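Local coordinates for protein hydrolase (PDB 4QKU) that probably hydrolyses fumarylacetoacetate to fumarate and acetoacetate, the last step of phenylalanine and tyrosine breakdown, as a metal-dependent member of the FAH family, at residues Leu138-Glu143 / Thr280-Trp285; Gly45-Ala50 / Arg134-His139. All blocks are in the same frame, centred on the assembly; numbering follows the deposited sequence.

Interaction 1: Leu138-Glu143 / Thr280-Trp285; sequences LHLPVE and TTISPW. With NA (sodium ion), chain H.
Leu-138 to Pro-141 passes over Ile-282 to Trp-285 almost at a right angle, the two chain directions lying 96° apart, and the backbones come nearest where the CA atoms of Leu-140 and Pro-284 stand 5.9 Å from each other. Such a crossing offers little scope for regular backbone pairing, and apolar side chains do most of the work. Leu-138 straddles two neighbours with its forked end: CD1 lies 3.8 Å from CG of the Pro-284 ring, while CD2 approaches CZ2 of Trp-285 obliquely at 3.8 Å. A chi1 of -57° puts CG anti to the carbonyl carbon, and chi2 then spreads the two methyls between Pro-284 and Trp-285. Further along, Leu-140 starts out away from the partner, yet its CD2 methyl bends back to meet Ile-282 CD1 at 3.6 Å, the two side chains running roughly perpendicular. That same Ile-282 methyl also touches CD of Pro-141, whose ring rests its CG 3.4 Å from the carbonyl oxygen of Pro-284. A water lies 2.8 Å from Pro-284 O and 2.6 Å from His-139 O, placed to donate to both, but has more acceptors around it than protons. Ile-282 and Pro-284 also touch strand 189-191, and Phe-37 meets the Trp-285 ring edge-to-face. At the other end of 280-285, Thr-280 OG1 binds the sodium ion together with Asp-256, Trp-257, Lys-276 and Ala-279. The arrangement is consistent with an FAH-family interdomain junction: the chain continuing from strand 137-139 of the N-terminal sheet crosses strand 280-288, which begins at the metal site.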
loop_
_atom_site.group_PDB
_atom_site.type_symbol
_atom_site.label_atom_id
_atom_site.label_comp_id
_atom_site.label_asym_id
_atom_site.label_seq_id
_atom_site.Cartn_x
_atom_site.Cartn_y
_atom_site.Cartn_z
ATOM N N LEU B 138 -0.307 -15.034 -18.978
ATOM C CA LEU B 138 -0.296 -15.068 -17.527
ATOM C C LEU B 138 -0.406 -13.676 -16.952
ATOM O O LEU B 138 0.169 -12.717 -17.475
ATOM C CB LEU B 138 0.980 -15.727 -17.018
ATOM C CG LEU B 138 1.150 -17.121 -17.581
ATOM C CD1 LEU B 138 2.569 -17.595 -17.388
ATOM C CD2 LEU B 138 0.150 -18.066 -16.928
ATOM N N HIS B 139 -1.159 -13.575 -15.861
ATOM C CA HIS B 139 -1.476 -12.307 -15.250
ATOM C C HIS B 139 -1.070 -12.347 -13.784
ATOM O O HIS B 139 -0.678 -13.411 -13.266
ATOM C CB HIS B 139 -2.967 -12.053 -15.387
ATOM C CG HIS B 139 -3.490 -12.255 -16.779
ATOM N ND1 HIS B 139 -3.517 -11.248 -17.723
ATOM C CD2 HIS B 139 -4.008 -13.347 -17.384
ATOM C CE1 HIS B 139 -4.034 -11.710 -18.848
ATOM N NE2 HIS B 139 -4.341 -12.980 -18.670
ATOM N N LEU B 140 -1.105 -11.198 -13.127
ATOM C CA LEU B 140 -0.902 -11.152 -11.688
ATOM C C LEU B 140 -1.784 -12.176 -10.989
ATOM O O LEU B 140 -3.006 -12.147 -11.179
ATOM C CB LEU B 140 -1.287 -9.782 -11.134
ATOM C CG LEU B 140 -0.185 -8.745 -10.943
ATOM C CD1 LEU B 140 -0.744 -7.617 -10.083
ATOM C CD2 LEU B 140 1.049 -9.334 -10.279
ATOM N N PRO B 141 -1.185 -13.065 -10.174
ATOM C CA PRO B 141 -1.947 -14.148 -9.589
ATOM C C PRO B 141 -2.952 -13.678 -8.547
ATOM O O PRO B 141 -3.996 -14.307 -8.374
ATOM C CB PRO B 141 -0.871 -15.035 -8.961
ATOM C CG PRO B 141 0.308 -14.159 -8.780
ATOM C CD PRO B 141 0.246 -13.140 -9.840
ATOM N N VAL B 142 -2.640 -12.584 -7.859
ATOM C CA VAL B 142 -3.540 -12.039 -6.860
ATOM C C VAL B 142 -3.741 -10.536 -7.020
ATOM O O VAL B 142 -2.922 -9.858 -7.619
ATOM C CB VAL B 142 -3.018 -12.298 -5.435
ATOM C CG1 VAL B 142 -3.022 -13.781 -5.123
ATOM C CG2 VAL B 142 -1.617 -11.722 -5.249
ATOM N N GLU B 143 -4.844 -10.045 -6.467
ATOM C CA GLU B 143 -4.997 -8.644 -6.173
ATOM C C GLU B 143 -4.195 -8.391 -4.916
ATOM O O GLU B 143 -4.468 -8.983 -3.892
ATOM C CB GLU B 143 -6.466 -8.294 -5.940
ATOM C CG GLU B 143 -6.764 -6.804 -5.849
ATOM C CD GLU B 143 -8.263 -6.494 -5.903
ATOM O OE1 GLU B 143 -9.088 -7.422 -5.749
ATOM O OE2 GLU B 143 -8.635 -5.312 -6.088
ATOM N N THR B 280 7.513 -2.793 -10.083
ATOM C CA THR B 280 8.009 -3.921 -9.354
ATOM C C THR B 280 7.369 -5.098 -10.076
ATOM O O THR B 280 6.173 -5.056 -10.377
ATOM C CB THR B 280 7.569 -3.874 -7.883
ATOM O OG1 THR B 280 8.102 -2.692 -7.276
ATOM C CG2 THR B 280 8.076 -5.090 -7.121
ATOM N N THR B 281 8.170 -6.108 -10.378
ATOM C CA THR B 281 7.727 -7.229 -11.170
ATOM C C THR B 281 7.806 -8.501 -10.328
ATOM O O THR B 281 8.783 -8.719 -9.604
ATOM C CB THR B 281 8.597 -7.414 -12.440
ATOM O OG1 THR B 281 8.427 -6.298 -13.324
ATOM C CG2 THR B 281 8.235 -8.707 -13.202
ATOM N N ILE B 282 6.762 -9.334 -10.429
ATOM C CA ILE B 282 6.766 -10.606 -9.762
ATOM C C ILE B 282 6.486 -11.683 -10.786
ATOM O O ILE B 282 5.829 -11.406 -11.802
ATOM C CB ILE B 282 5.756 -10.677 -8.580
ATOM C CG1 ILE B 282 4.311 -10.489 -9.026
ATOM C CG2 ILE B 282 6.108 -9.687 -7.488
ATOM C CD1 ILE B 282 3.320 -11.178 -8.113
ATOM N N SER B 283 6.993 -12.893 -10.540
ATOM C CA SER B 283 6.718 -14.035 -11.392
ATOM C C SER B 283 5.263 -14.451 -11.224
ATOM O O SER B 283 4.639 -14.145 -10.211
ATOM C CB SER B 283 7.624 -15.218 -11.000
ATOM O OG SER B 283 7.519 -15.538 -9.616
ATOM N N PRO B 284 4.693 -15.118 -12.234
ATOM C CA PRO B 284 3.247 -15.339 -12.214
ATOM C C PRO B 284 2.782 -16.483 -11.359
ATOM O O PRO B 284 1.660 -16.440 -10.870
ATOM C CB PRO B 284 2.910 -15.600 -13.675
ATOM C CG PRO B 284 4.157 -16.100 -14.258
ATOM C CD PRO B 284 5.259 -15.392 -13.559
ATOM N N TRP B 285 3.629 -17.493 -11.179
ATOM C CA TRP B 285 3.215 -18.714 -10.513
ATOM C C TRP B 285 3.536 -18.698 -9.039
ATOM O O TRP B 285 4.703 -18.576 -8.662
ATOM C CB TRP B 285 3.926 -19.895 -11.155
ATOM C CG TRP B 285 3.517 -20.139 -12.564
ATOM C CD1 TRP B 285 4.294 -19.988 -13.693
ATOM C CD2 TRP B 285 2.257 -20.638 -13.013
ATOM N NE1 TRP B 285 3.582 -20.364 -14.813
ATOM C CE2 TRP B 285 2.330 -20.761 -14.424
ATOM C CE3 TRP B 285 1.074 -20.991 -12.370
ATOM C CZ2 TRP B 285 1.261 -21.210 -15.188
ATOM C CZ3 TRP B 285 0.004 -21.453 -13.140
ATOM C CH2 TRP B 285 0.108 -21.557 -14.531
HETATM NA NA NA H . 10.418 -1.203 -7.841
HETATM O O HOH W 1 -0.463 -15.944 -12.698
#

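Interaction 2: Gly45-Ala50 / Arg134-His139; sequences GIFSDA and RDATLH
His-139 and Ser-48 meet because their first torsions bring the two polar ends together: chi1 of -49° sets the imidazole anti to its own carbonyl carbon, with one edge of the ring beside strand 44-49, and chi1 of 60° holds the serine OG between its own backbone N and carbonyl carbon. OG consequently arrives at the edge of the ring, near its plane, 2.7 Å from His-139 NE2, in a hydrogen bond for which either group could be the donor. The same ring edge runs alongside the backbone between Phe-47 and Ser-48, so the imidazole lies along the strand it is bonded to. Beneath this side-chain link the main chains pair antiparallel. Ser-48 and Thr-137 form a hydrogen-bonded pair, with Thr-137 N giving to Ser-48 O at 2.7 Å and Ser-48 N to Thr-137 O at 2.8 Å, both donors in the carbonyl planes. His-139 N reaches Ile-46 O at 3.0 Å, tilted from the carbonyl plane. Between these bonds Phe-47 faces Leu-138 as a non-hydrogen-bonded pair, their CA atoms 4.4 Å apart, and Phe-47 CA comes 3.1 Å from Thr-137 O in a CA-H...O contact. Phe-47 and Leu-138 share one face of the sheet, where Phe-47 CB packs 3.7 Å from Leu-138 CD2; CD2 of the phenylalanine ring meets Ala-136 CB obliquely, and the side chain also touches Ile-64 of strand 63-66. The opposite face carries Ile-46, Ser-48, Thr-137 and His-139, with Arg-54 close by. Asp-49, at the end of the pairing, turns to a salt bridge with Arg-55 and to Gly-52 N. This is the edge of a five-stranded antiparallel sheet in the N-terminal domain, with strand 137-139, outermost within this chain, added beside strand 44-49.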
loop_
_atom_site.group_PDB
_atom_site.type_symbol
_atom_site.label_atom_id
_atom_site.label_comp_id
_atom_site.label_asym_id
_atom_site.label_seq_id
_atom_site.Cartn_x
_atom_site.Cartn_y
_atom_site.Cartn_z
ATOM N N GLY B 45 -1.739 -20.096 -10.322
ATOM C CA GLY B 45 -1.650 -18.843 -11.097
ATOM C C GLY B 45 -2.946 -18.465 -11.768
ATOM O O GLY B 45 -3.974 -19.133 -11.573
ATOM N N ILE B 46 -2.899 -17.378 -12.530
ATOM C CA ILE B 46 -4.044 -16.856 -13.250
ATOM C C ILE B 46 -3.635 -16.701 -14.684
ATOM O O ILE B 46 -2.587 -16.109 -14.989
ATOM C CB ILE B 46 -4.483 -15.477 -12.713
ATOM C CG1 ILE B 46 -4.976 -15.585 -11.266
ATOM C CG2 ILE B 46 -5.541 -14.851 -13.616
ATOM C CD1 ILE B 46 -6.300 -16.300 -11.119
ATOM N N PHE B 47 -4.461 -17.232 -15.579
ATOM C CA PHE B 47 -4.119 -17.271 -17.005
ATOM C C PHE B 47 -5.352 -17.041 -17.848
ATOM O O PHE B 47 -6.477 -17.323 -17.424
ATOM C CB PHE B 47 -3.496 -18.637 -17.391
ATOM C CG PHE B 47 -4.512 -19.716 -17.557
ATOM C CD1 PHE B 47 -5.019 -20.379 -16.459
ATOM C CD2 PHE B 47 -5.005 -20.025 -18.804
ATOM C CE1 PHE B 47 -6.001 -21.345 -16.605
ATOM C CE2 PHE B 47 -5.975 -21.000 -18.959
ATOM C CZ PHE B 47 -6.474 -21.661 -17.863
ATOM N N SER B 48 -5.118 -16.548 -19.047
ATOM C CA SER B 48 -6.161 -16.495 -20.032
ATOM C C SER B 48 -5.645 -17.115 -21.314
ATOM O O SER B 48 -4.445 -17.241 -21.523
ATOM C CB SER B 48 -6.625 -15.048 -20.264
ATOM O OG SER B 48 -5.568 -14.239 -20.715
ATOM N N ASP B 49 -6.584 -17.482 -22.164
ATOM C CA ASP B 49 -6.293 -17.979 -23.492
ATOM C C ASP B 49 -7.431 -17.535 -24.400
ATOM O O ASP B 49 -8.310 -16.781 -23.974
ATOM C CB ASP B 49 -6.194 -19.499 -23.456
ATOM C CG ASP B 49 -7.478 -20.162 -22.948
ATOM O OD1 ASP B 49 -8.393 -19.467 -22.462
ATOM O OD2 ASP B 49 -7.580 -21.398 -23.039
ATOM N N ALA B 50 -7.415 -17.985 -25.645
ATOM C CA ALA B 50 -8.530 -17.755 -26.556
ATOM C C ALA B 50 -9.833 -18.458 -26.116
ATOM O O ALA B 50 -10.917 -18.032 -26.486
ATOM C CB ALA B 50 -8.141 -18.174 -27.968
ATOM N N ARG B 134 2.328 -22.307 -23.817
ATOM C CA ARG B 134 2.610 -21.633 -25.087
ATOM C C ARG B 134 1.387 -20.863 -25.637
ATOM O O ARG B 134 1.559 -19.856 -26.289
ATOM C CB ARG B 134 3.168 -22.649 -26.108
ATOM N N ASP B 135 0.163 -21.321 -25.365
ATOM C CA ASP B 135 -1.058 -20.626 -25.830
ATOM C C ASP B 135 -1.793 -19.826 -24.751
ATOM O O ASP B 135 -2.979 -19.546 -24.885
ATOM C CB ASP B 135 -2.070 -21.631 -26.366
ATOM C CG ASP B 135 -1.494 -22.549 -27.391
ATOM O OD1 ASP B 135 -0.650 -22.111 -28.198
ATOM O OD2 ASP B 135 -1.919 -23.722 -27.397
ATOM N N ALA B 136 -1.124 -19.494 -23.665
ATOM C CA ALA B 136 -1.795 -18.845 -22.558
ATOM C C ALA B 136 -1.088 -17.555 -22.260
ATOM O O ALA B 136 0.080 -17.375 -22.624
ATOM C CB ALA B 136 -1.791 -19.741 -21.322
ATOM N N THR B 137 -1.812 -16.656 -21.602
ATOM C CA THR B 137 -1.240 -15.404 -21.159
ATOM C C THR B 137 -1.388 -15.373 -19.667
ATOM O O THR B 137 -2.467 -15.694 -19.153
ATOM C CB THR B 137 -1.970 -14.225 -21.791
ATOM O OG1 THR B 137 -1.862 -14.339 -23.211
ATOM C CG2 THR B 137 -1.359 -12.906 -21.336
ATOM N N LEU B 138 -0.307 -15.034 -18.978
ATOM C CA LEU B 138 -0.296 -15.068 -17.527
ATOM C C LEU B 138 -0.406 -13.676 -16.952
ATOM O O LEU B 138 0.169 -12.717 -17.475
ATOM C CB LEU B 138 0.980 -15.727 -17.018
ATOM C CG LEU B 138 1.150 -17.121 -17.581
ATOM C CD1 LEU B 138 2.569 -17.595 -17.388
ATOM C CD2 LEU B 138 0.150 -18.066 -16.928
ATOM N N HIS B 139 -1.159 -13.575 -15.861
ATOM C CA HIS B 139 -1.476 -12.307 -15.250
ATOM C C HIS B 139 -1.070 -12.347 -13.784
ATOM O O HIS B 139 -0.678 -13.411 -13.266
ATOM C CB HIS B 139 -2.967 -12.053 -15.387
ATOM C CG HIS B 139 -3.490 -12.255 -16.779
ATOM N ND1 HIS B 139 -3.517 -11.248 -17.723
ATOM C CD2 HIS B 139 -4.008 -13.347 -17.384
ATOM C CE1 HIS B 139 -4.034 -11.710 -18.848
ATOM N NE2 HIS B 139 -4.341 -12.980 -18.670
HETATM O O HOH W 1 -0.463 -15.944 -12.698
#

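How the interactions relate
The centres of the two interactions lie 12 Å apart, joined through strand 137-139, whose Leu-138 and His-139 serve in both. Along the chain, 45-50 comes first, 134-139 runs directly into 138-143, and 280-285 follows much later in the catalytic domain. Interaction 2 therefore fixes the strand within the N-terminal sheet, and interaction 1 lays its continuation across residues 282-285 of strand 280-288. They also touch directly: Pro-141 O approaches Ile-46 CG1 at 3.3 Å, Trp-285 packs against Gly-45, and one water belongs to both. A short strand and the segment that follows it thus join the two sheets, consistent with a link between the N-terminal and C-terminal parts of the protein.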